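Local coordinates for Lmo2125 protein (PDB 5TU0) that binds maltose and, as a solute-binding lipoprotein of the cell membrane, probably delivers it to a sugar transporter, at residues 120-125 against 325-330; 158-163 against 203-208; 223-228 against 244-249. The protein carries 2 engineered substitutions. All blocks are in the same frame, centred on the assembly; numbering follows the deposited sequence.

Contact 1. Residues 120-125 against 325-330; sequences YNKDLL and NDELTN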
loop_
_atom_site.group_PDB
_atom_site.type_symbol
_atom_site.label_atom_id
_atom_site.label_comp_id
_atom_site.label_asym_id
_atom_site.label_seq_id
_atom_site.Cartn_x
_atom_site.Cartn_y
_atom_site.Cartn_z
ATOM N N TYR A 120 8.263 15.452 4.810
ATOM C CA TYR A 120 9.085 16.321 5.677
ATOM C C TYR A 120 8.586 17.749 5.559
ATOM O O TYR A 120 7.905 18.120 4.584
ATOM C CB TYR A 120 10.599 16.219 5.379
ATOM C CG TYR A 120 11.046 16.854 4.086
ATOM C CD1 TYR A 120 10.865 16.205 2.871
ATOM C CD2 TYR A 120 11.665 18.112 4.077
ATOM C CE1 TYR A 120 11.266 16.796 1.687
ATOM C CE2 TYR A 120 12.074 18.705 2.890
ATOM C CZ TYR A 120 11.869 18.037 1.702
ATOM O OH TYR A 120 12.264 18.612 0.520
ATOM N N ASN A 121 8.911 18.536 6.565
ATOM C CA ASN A 121 8.487 19.920 6.630
ATOM C C ASN A 121 9.603 20.832 6.126
ATOM O O ASN A 121 10.653 20.951 6.781
ATOM C CB ASN A 121 8.117 20.249 8.070
ATOM C CG ASN A 121 7.389 21.567 8.195
ATOM O OD1 ASN A 121 7.584 22.484 7.383
ATOM N ND2 ASN A 121 6.555 21.680 9.222
ATOM N N LYS A 122 9.368 21.476 4.969
ATOM C CA LYS A 122 10.347 22.372 4.366
ATOM C C LYS A 122 10.631 23.626 5.207
ATOM O O LYS A 122 11.658 24.290 5.001
ATOM C CB LYS A 122 9.937 22.769 2.944
ATOM C CG LYS A 122 9.757 21.606 1.980
ATOM C CD LYS A 122 9.572 22.123 0.564
ATOM C CE LYS A 122 9.400 21.011 -0.433
ATOM N NZ LYS A 122 9.220 21.585 -1.787
ATOM N N ASP A 123 9.734 23.966 6.133
ATOM C CA ASP A 123 9.980 25.101 7.051
ATOM C C ASP A 123 10.916 24.712 8.202
ATOM O O ASP A 123 11.423 25.590 8.902
ATOM C CB ASP A 123 8.679 25.662 7.633
ATOM C CG ASP A 123 7.840 26.401 6.604
ATOM O OD1 ASP A 123 8.384 26.800 5.555
ATOM O OD2 ASP A 123 6.637 26.618 6.869
ATOM N N LEU A 124 11.155 23.412 8.384
ATOM C CA LEU A 124 12.040 22.923 9.458
ATOM C C LEU A 124 13.387 22.370 8.971
ATOM O O LEU A 124 14.397 22.464 9.692
ATOM C CB LEU A 124 11.320 21.821 10.235
ATOM C CG LEU A 124 10.001 22.229 10.891
ATOM C CD1 LEU A 124 9.318 21.015 11.503
ATOM C CD2 LEU A 124 10.249 23.319 11.927
ATOM N N LEU A 125 13.385 21.768 7.774
ATOM C CA LEU A 125 14.587 21.191 7.177
ATOM C C LEU A 125 14.937 21.833 5.835
ATOM O O LEU A 125 14.039 22.160 5.048
ATOM C CB LEU A 125 14.393 19.685 6.947
ATOM C CG LEU A 125 14.103 18.838 8.189
ATOM C CD1 LEU A 125 13.912 17.366 7.806
ATOM C CD2 LEU A 125 15.227 18.997 9.194
ATOM N N ASN A 325 6.833 16.476 -12.276
ATOM C CA ASN A 325 7.713 16.898 -11.197
ATOM C C ASN A 325 6.979 17.262 -9.890
ATOM O O ASN A 325 7.325 18.239 -9.230
ATOM C CB ASN A 325 8.624 18.042 -11.681
ATOM C CG ASN A 325 9.833 18.243 -10.787
ATOM O OD1 ASN A 325 10.243 17.335 -10.068
ATOM N ND2 ASN A 325 10.414 19.427 -10.835
ATOM N N ASP A 326 5.962 16.473 -9.538
ATOM C CA ASP A 326 5.230 16.631 -8.282
ATOM C C ASP A 326 5.970 15.769 -7.253
ATOM O O ASP A 326 6.255 14.592 -7.514
ATOM C CB ASP A 326 3.794 16.133 -8.409
ATOM C CG ASP A 326 3.066 16.140 -7.084
ATOM O OD1 ASP A 326 3.063 17.192 -6.416
ATOM O OD2 ASP A 326 2.518 15.090 -6.689
ATOM N N GLU A 327 6.245 16.328 -6.082
ATOM C CA GLU A 327 7.041 15.591 -5.107
ATOM C C GLU A 327 6.443 14.272 -4.635
ATOM O O GLU A 327 7.161 13.288 -4.551
ATOM C CB GLU A 327 7.411 16.469 -3.922
ATOM C CG GLU A 327 8.231 17.668 -4.362
ATOM C CD GLU A 327 8.859 18.415 -3.216
ATOM O OE1 GLU A 327 8.742 17.958 -2.066
ATOM O OE2 GLU A 327 9.488 19.458 -3.478
ATOM N N LEU A 328 5.147 14.245 -4.333
ATOM C CA LEU A 328 4.523 13.008 -3.847
ATOM C C LEU A 328 4.602 11.923 -4.917
ATOM O O LEU A 328 4.965 10.776 -4.637
ATOM C CB LEU A 328 3.071 13.236 -3.419
ATOM C CG LEU A 328 2.330 11.970 -2.946
ATOM C CD1 LEU A 328 3.043 11.327 -1.753
ATOM C CD2 LEU A 328 0.873 12.288 -2.630
ATOM N N THR A 329 4.285 12.311 -6.143
ATOM C CA THR A 329 4.336 11.407 -7.280
ATOM C C THR A 329 5.741 10.860 -7.497
ATOM O O THR A 329 5.901 9.654 -7.681
ATOM C CB THR A 329 3.875 12.108 -8.561
ATOM O OG1 THR A 329 2.573 12.672 -8.342
ATOM C CG2 THR A 329 3.832 11.119 -9.725
ATOM N N ASN A 330 6.750 11.737 -7.448
ATOM C CA ASN A 330 8.148 11.326 -7.628
ATOM C C ASN A 330 8.592 10.353 -6.527
ATOM O O ASN A 330 9.233 9.342 -6.815
ATOM C CB ASN A 330 9.108 12.534 -7.627
ATOM C CG ASN A 330 8.989 13.402 -8.873
ATOM O OD1 ASN A 330 8.386 13.022 -9.877
ATOM N ND2 ASN A 330 9.578 14.577 -8.809
#
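Lys122 and Glu327 reach toward each other from opposite directions and meet in a salt bridge, a single long-range charge pair between the turn that follows strand 105-121 and the first turn of helix 327-336 in the bacterial solute-binding protein fold. The backbones stay well apart: even the closest CA atoms, those of Tyr120 and Glu327, are 11.0 Å from each other, and the gap is spanned by two extended side chains. Lys122 does this with every torsion beyond CG close to 180°, and Glu327 is likewise straight, with CD anti to CA (chi2 -168°). The ammonium does not lie in the plane of the carboxylate; NZ of Lys122 meets OE2 of Glu327 from above that plane, 35° out of it, at 2.7 Å. The other oxygen, OE1, accepts from the backbone N of Val255, so the carboxylate is held through both oxygens and its rotation is probably fixed. The hydroxyl of Tyr120 adds a looser approach, OH lying 4.4 Å from OE1 of Glu327.

Each partner stands on a small local motif. On the lysine side, Asn121 closes an Asx turn as its OD1 accepts from Asp123 N at 2.9 Å, while the backbone O of Asn121 takes both Leu124 N and Leu125 N. On the glutamate side, Asp326 is the N-cap of the helix, its OD2 receiving a weak capping bond from Thr329 N. From within the helix, Asn330 ND2 donates back to OD1 of Asn325, the residue just before the cap, at 3.1 Å, in the carbonyl plane of the acceptor.

Contact 2. Residues 158-163 against 203-208; sequences AKWTDF and TKWFQD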
loop_
_atom_site.group_PDB
_atom_site.type_symbol
_atom_site.label_atom_id
_atom_site.label_comp_id
_atom_site.label_asym_id
_atom_site.label_seq_id
_atom_site.Cartn_x
_atom_site.Cartn_y
_atom_site.Cartn_z
ATOM N N ALA A 158 7.946 7.314 13.073
ATOM C CA ALA A 158 7.350 6.267 12.204
ATOM C C ALA A 158 6.502 5.344 13.079
ATOM O O ALA A 158 6.918 4.971 14.177
ATOM C CB ALA A 158 8.420 5.486 11.474
ATOM N N LYS A 159 5.318 4.975 12.589
ATOM C CA LYS A 159 4.399 4.127 13.350
ATOM C C LYS A 159 4.858 2.663 13.320
ATOM O O LYS A 159 4.145 1.760 12.815
ATOM C CB LYS A 159 2.984 4.273 12.783
ATOM C CG LYS A 159 1.885 3.735 13.682
ATOM C CD LYS A 159 0.571 3.570 12.928
ATOM C CE LYS A 159 -0.494 2.946 13.812
ATOM N NZ LYS A 159 -1.691 2.533 13.027
ATOM N N TRP A 160 6.024 2.407 13.896
ATOM C CA TRP A 160 6.581 1.074 13.832
ATOM C C TRP A 160 5.890 -0.028 14.655
ATOM O O TRP A 160 6.232 -1.197 14.487
ATOM C CB TRP A 160 8.104 1.073 14.027
ATOM C CG TRP A 160 8.884 1.611 12.832
ATOM C CD1 TRP A 160 8.493 1.627 11.512
ATOM C CD2 TRP A 160 10.245 2.051 12.839
ATOM N NE1 TRP A 160 9.500 2.115 10.721
ATOM C CE2 TRP A 160 10.589 2.379 11.510
ATOM C CE3 TRP A 160 11.194 2.230 13.847
ATOM C CZ2 TRP A 160 11.848 2.883 11.167
ATOM C CZ3 TRP A 160 12.432 2.736 13.511
ATOM C CH2 TRP A 160 12.752 3.053 12.181
ATOM N N THR A 161 4.904 0.320 15.484
ATOM C CA THR A 161 4.116 -0.708 16.178
ATOM C C THR A 161 3.171 -1.385 15.179
ATOM O O THR A 161 2.671 -2.474 15.435
ATOM C CB THR A 161 3.269 -0.155 17.335
ATOM O OG1 THR A 161 2.497 0.966 16.883
ATOM C CG2 THR A 161 4.162 0.281 18.480
ATOM N N ASP A 162 2.912 -0.703 14.062
ATOM C CA ASP A 162 2.032 -1.197 13.010
ATOM C C ASP A 162 2.907 -1.939 11.983
ATOM O O ASP A 162 3.758 -1.336 11.314
ATOM C CB ASP A 162 1.290 -0.006 12.381
ATOM C CG ASP A 162 0.193 -0.418 11.403
ATOM O OD1 ASP A 162 0.338 -1.431 10.699
ATOM O OD2 ASP A 162 -0.803 0.332 11.304
ATOM N N PHE A 163 2.703 -3.249 11.865
ATOM C CA PHE A 163 3.484 -4.054 10.934
ATOM C C PHE A 163 3.405 -3.558 9.500
ATOM O O PHE A 163 4.350 -3.719 8.747
ATOM C CB PHE A 163 3.058 -5.512 11.013
ATOM C CG PHE A 163 3.840 -6.414 10.128
ATOM C CD1 PHE A 163 5.191 -6.618 10.353
ATOM C CD2 PHE A 163 3.211 -7.128 9.105
ATOM C CE1 PHE A 163 5.918 -7.474 9.547
ATOM C CE2 PHE A 163 3.942 -7.983 8.300
ATOM C CZ PHE A 163 5.288 -8.156 8.528
ATOM N N THR A 203 13.777 -1.086 17.877
ATOM C CA THR A 203 13.746 -1.044 19.315
ATOM C C THR A 203 14.620 0.106 19.847
ATOM O O THR A 203 14.268 0.720 20.859
ATOM C CB THR A 203 14.145 -2.424 19.892
ATOM O OG1 THR A 203 13.196 -3.420 19.432
ATOM C CG2 THR A 203 14.145 -2.431 21.398
ATOM N N LYS A 204 15.724 0.402 19.159
ATOM C CA LYS A 204 16.610 1.508 19.581
ATOM C C LYS A 204 15.848 2.840 19.512
ATOM O O LYS A 204 15.971 3.680 20.411
ATOM C CB LYS A 204 17.878 1.592 18.718
ATOM C CG LYS A 204 18.787 0.368 18.706
ATOM C CD LYS A 204 19.450 0.073 20.034
ATOM C CE LYS A 204 20.434 -1.087 19.901
ATOM N NZ LYS A 204 20.898 -1.559 21.243
ATOM N N TRP A 205 15.067 3.039 18.445
ATOM C CA TRP A 205 14.260 4.263 18.328
ATOM C C TRP A 205 13.202 4.325 19.433
ATOM O O TRP A 205 13.069 5.347 20.113
ATOM C CB TRP A 205 13.618 4.386 16.948
ATOM C CG TRP A 205 14.589 4.863 15.885
ATOM C CD1 TRP A 205 15.441 4.092 15.125
ATOM C CD2 TRP A 205 14.794 6.222 15.465
ATOM N NE1 TRP A 205 16.169 4.901 14.272
ATOM C CE2 TRP A 205 15.790 6.208 14.462
ATOM C CE3 TRP A 205 14.243 7.453 15.853
ATOM C CZ2 TRP A 205 16.239 7.379 13.831
ATOM C CZ3 TRP A 205 14.690 8.608 15.237
ATOM C CH2 TRP A 205 15.675 8.556 14.219
ATOM N N PHE A 206 12.473 3.230 19.634
ATOM C CA PHE A 206 11.452 3.184 20.712
ATOM C C PHE A 206 12.008 3.436 22.103
ATOM O O PHE A 206 11.426 4.213 22.889
ATOM C CB PHE A 206 10.765 1.815 20.745
ATOM C CG PHE A 206 9.760 1.635 19.669
ATOM C CD1 PHE A 206 8.594 2.370 19.697
ATOM C CD2 PHE A 206 9.943 0.690 18.661
ATOM C CE1 PHE A 206 7.628 2.206 18.734
ATOM C CE2 PHE A 206 8.990 0.538 17.676
ATOM C CZ PHE A 206 7.825 1.285 17.715
ATOM N N GLN A 207 13.134 2.785 22.393
ATOM C CA GLN A 207 13.721 2.810 23.726
ATOM C C GLN A 207 14.641 4.008 24.034
ATOM O O GLN A 207 14.642 4.495 25.169
ATOM C CB GLN A 207 14.434 1.476 23.990
ATOM C CG GLN A 207 13.472 0.302 24.152
ATOM C CD GLN A 207 12.679 0.369 25.462
ATOM O OE1 GLN A 207 13.255 0.577 26.532
ATOM N NE2 GLN A 207 11.359 0.174 25.384
ATOM N N ASP A 208 15.374 4.506 23.030
ATOM C CA ASP A 208 16.342 5.597 23.247
ATOM C C ASP A 208 15.964 6.980 22.755
ATOM O O ASP A 208 16.570 7.959 23.184
ATOM C CB ASP A 208 17.673 5.266 22.561
ATOM C CG ASP A 208 18.268 3.956 23.017
ATOM O OD1 ASP A 208 17.857 3.416 24.048
ATOM O OD2 ASP A 208 19.170 3.468 22.324
#
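Residues 158-163 run through a type I beta turn from Lys159 to Asp162 beside the last turns of helix 193-208, with the CA atoms of Trp160 and Phe206 8.7 Å apart. Trp160 brings the six-membered end of its indole against Trp205 in a T-shaped stack: the edge of Trp160 points at the face of the five-membered ring of Trp205, the planes standing at 88° and the centroids 5.3 Å apart. The touching atoms are CZ3 of Trp160 and CD1 of Trp205, at 3.7 Å. Ala158 CB lies over one face of the Trp160 indole, 3.6 Å above its plane, offset toward the rim. Phe206 reaches the turn itself with the far end of its ring, where CZ packs on CB of Trp160 at 3.7 Å. With CG2 anti to its carbonyl carbon (chi1 to OG1 51°), Thr161 turns this methyl to the same atom, 3.9 Å from CZ of Phe206, while its OG1 bonds Asn217 ND2. The indole nitrogens also have partners, Tyr267 OH for Trp160 and Tyr201 OH for Trp205. This aromatic cluster, extended by Trp210, joins the loop after strand 156-157 to helix 193-208, with helix 163-172 against Trp160 and helix 348-363 against Phe206.

Contact 3. Residues 223-228 against 244-249; sequences FIQDQF and ANYKEA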
loop_
_atom_site.group_PDB
_atom_site.type_symbol
_atom_site.label_atom_id
_atom_site.label_comp_id
_atom_site.label_asym_id
_atom_site.label_seq_id
_atom_site.Cartn_x
_atom_site.Cartn_y
_atom_site.Cartn_z
ATOM N N PHE A 223 -1.028 10.595 17.414
ATOM C CA PHE A 223 0.114 11.305 17.965
ATOM C C PHE A 223 1.025 11.795 16.849
ATOM O O PHE A 223 1.400 12.955 16.800
ATOM C CB PHE A 223 0.897 10.371 18.899
ATOM C CG PHE A 223 2.140 10.983 19.467
ATOM C CD1 PHE A 223 2.082 11.756 20.615
ATOM C CD2 PHE A 223 3.377 10.770 18.863
ATOM C CE1 PHE A 223 3.238 12.321 21.143
ATOM C CE2 PHE A 223 4.536 11.338 19.387
ATOM C CZ PHE A 223 4.460 12.117 20.525
ATOM N N ILE A 224 1.386 10.888 15.957
ATOM C CA ILE A 224 2.270 11.210 14.851
ATOM C C ILE A 224 1.705 12.310 13.936
ATOM O O ILE A 224 2.439 13.220 13.573
ATOM C CB ILE A 224 2.626 9.939 14.052
ATOM C CG1 ILE A 224 3.470 8.996 14.915
ATOM C CG2 ILE A 224 3.402 10.274 12.781
ATOM C CD1 ILE A 224 3.578 7.599 14.333
ATOM N N GLN A 225 0.422 12.223 13.565
ATOM C CA GLN A 225 -0.191 13.224 12.680
ATOM C C GLN A 225 -0.276 14.581 13.362
ATOM O O GLN A 225 -0.078 15.623 12.731
ATOM C CB GLN A 225 -1.595 12.799 12.229
ATOM C CG GLN A 225 -1.641 11.456 11.518
ATOM C CD GLN A 225 -0.638 11.333 10.404
ATOM O OE1 GLN A 225 0.080 10.328 10.305
ATOM N NE2 GLN A 225 -0.550 12.353 9.576
ATOM N N ASP A 226 -0.590 14.552 14.653
ATOM C CA ASP A 226 -0.697 15.757 15.446
ATOM C C ASP A 226 0.666 16.477 15.480
ATOM O O ASP A 226 0.721 17.698 15.304
ATOM C CB ASP A 226 -1.190 15.416 16.863
ATOM C CG ASP A 226 -1.452 16.649 17.713
ATOM O OD1 ASP A 226 -2.347 17.451 17.349
ATOM O OD2 ASP A 226 -0.796 16.788 18.771
ATOM N N GLN A 227 1.756 15.727 15.691
ATOM C CA GLN A 227 3.109 16.333 15.740
ATOM C C GLN A 227 3.532 16.928 14.390
ATOM O O GLN A 227 4.062 18.047 14.323
ATOM C CB GLN A 227 4.161 15.321 16.211
ATOM C CG GLN A 227 3.946 14.809 17.633
ATOM C CD GLN A 227 4.139 15.879 18.695
ATOM O OE1 GLN A 227 3.250 16.116 19.524
ATOM N NE2 GLN A 227 5.288 16.529 18.679
ATOM N N PHE A 228 3.309 16.191 13.312
ATOM C CA PHE A 228 3.689 16.701 12.004
ATOM C C PHE A 228 2.849 17.928 11.589
ATOM O O PHE A 228 3.401 18.947 11.150
ATOM C CB PHE A 228 3.594 15.604 10.950
ATOM C CG PHE A 228 4.199 15.989 9.640
ATOM C CD1 PHE A 228 5.565 16.112 9.513
ATOM C CD2 PHE A 228 3.399 16.230 8.523
ATOM C CE1 PHE A 228 6.134 16.478 8.310
ATOM C CE2 PHE A 228 3.966 16.587 7.305
ATOM C CZ PHE A 228 5.336 16.704 7.198
ATOM N N ALA A 244 -3.339 14.992 1.289
ATOM C CA ALA A 244 -4.522 15.858 1.295
ATOM C C ALA A 244 -4.677 16.593 2.634
ATOM O O ALA A 244 -4.955 17.788 2.646
ATOM C CB ALA A 244 -5.780 15.049 0.984
ATOM N N ASN A 245 -4.489 15.879 3.748
ATOM C CA ASN A 245 -4.572 16.482 5.094
ATOM C C ASN A 245 -3.504 17.529 5.334
ATOM O O ASN A 245 -3.757 18.542 5.987
ATOM C CB ASN A 245 -4.429 15.420 6.197
ATOM C CG ASN A 245 -5.561 14.422 6.203
ATOM O OD1 ASN A 245 -6.670 14.727 5.790
ATOM N ND2 ASN A 245 -5.290 13.221 6.695
ATOM N N TYR A 246 -2.294 17.283 4.843
ATOM C CA TYR A 246 -1.214 18.250 5.047
ATOM C C TYR A 246 -1.458 19.485 4.188
ATOM O O TYR A 246 -1.077 20.577 4.575
ATOM C CB TYR A 246 0.164 17.633 4.778
ATOM C CG TYR A 246 0.389 16.300 5.475
ATOM C CD1 TYR A 246 -0.107 16.065 6.755
ATOM C CD2 TYR A 246 1.143 15.301 4.872
ATOM C CE1 TYR A 246 0.098 14.860 7.392
ATOM C CE2 TYR A 246 1.360 14.084 5.508
ATOM C CZ TYR A 246 0.835 13.872 6.769
ATOM O OH TYR A 246 1.036 12.678 7.409
ATOM N N LYS A 247 -2.081 19.295 3.019
ATOM C CA LYS A 247 -2.458 20.423 2.142
ATOM C C LYS A 247 -3.548 21.262 2.816
ATOM O O LYS A 247 -3.481 22.491 2.800
ATOM C CB LYS A 247 -2.931 19.940 0.764
ATOM C CG LYS A 247 -1.810 19.364 -0.084
ATOM C CD LYS A 247 -2.243 18.970 -1.493
ATOM C CE LYS A 247 -3.146 17.756 -1.490
ATOM N NZ LYS A 247 -3.436 17.273 -2.869
ATOM N N GLU A 248 -4.533 20.590 3.418
ATOM C CA GLU A 248 -5.613 21.269 4.163
ATOM C C GLU A 248 -5.071 22.084 5.342
ATOM O O GLU A 248 -5.561 23.177 5.620
ATOM C CB GLU A 248 -6.632 20.255 4.702
ATOM C CG GLU A 248 -7.544 19.614 3.659
ATOM C CD GLU A 248 -8.646 20.537 3.149
ATOM O OE1 GLU A 248 -8.594 21.766 3.403
ATOM O OE2 GLU A 248 -9.577 20.022 2.481
ATOM N N ALA A 249 -4.066 21.544 6.028
ATOM C CA ALA A 249 -3.453 22.216 7.179
ATOM C C ALA A 249 -2.373 23.245 6.781
ATOM O O ALA A 249 -1.718 23.824 7.648
ATOM C CB ALA A 249 -2.880 21.184 8.138
#
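Tyr246 meets both Phe228 and Gln225, one with the face of its ring and the other at its edge. Phe228 comes in edge first: its CD2 stands 3.7 Å from CE1 of Tyr246, over one face of the phenol and offset toward the rim. The two ring planes are inclined at 66° and their centroids are 4.9 Å apart, an edge-to-face pair in which the phenylalanine supplies the edge. Its ring gets there because CG of Phe228 is anti to the backbone N (chi1 -170°), carrying the side chain across toward helix 243-248. The two aromatic residues thereby join that helix to helix 217-229, and along the chain the two helices are separated by strand 235-238, whose Ile236 touches both aromatic side chains. The link belongs to the alpha/beta architecture of the solute-binding fold, with helices laid against the strands of a mixed sheet. Tyr119, on strand 105-121, adds another edge-to-face partner for Tyr246. Gln225 bends at its second torsion, which brings its amide level with the phenol edge, the two planes only 14° from coplanar. There the terminal amide comes up to the hydroxyl end of Tyr246, beside CE1 and CZ.

In the fold
The three contacts lie about 20 Å from the centre of the chain, and the span from 120-125 to 325-330 encloses both others; contact 2 closes before contact 3 opens. Contacts 1 and 3 are neighbours, with centres about 14 Å apart, and Phe228 packs its ring on the backbone of Tyr120 and Asn121 at the end of strand 105-121. Contact 3 also touches contact 2, about 20 Å between centres, where Ile224 of helix 217-229 meets the backbone of Ala158 and Lys159. Helix 217-229 thus connects the end of strand 105-121 in the mixed sheet with the aromatic cluster, and the side chains of Gln225 and Thr161 lie about 8 and 11 Å from a bound glucose unit of the maltose.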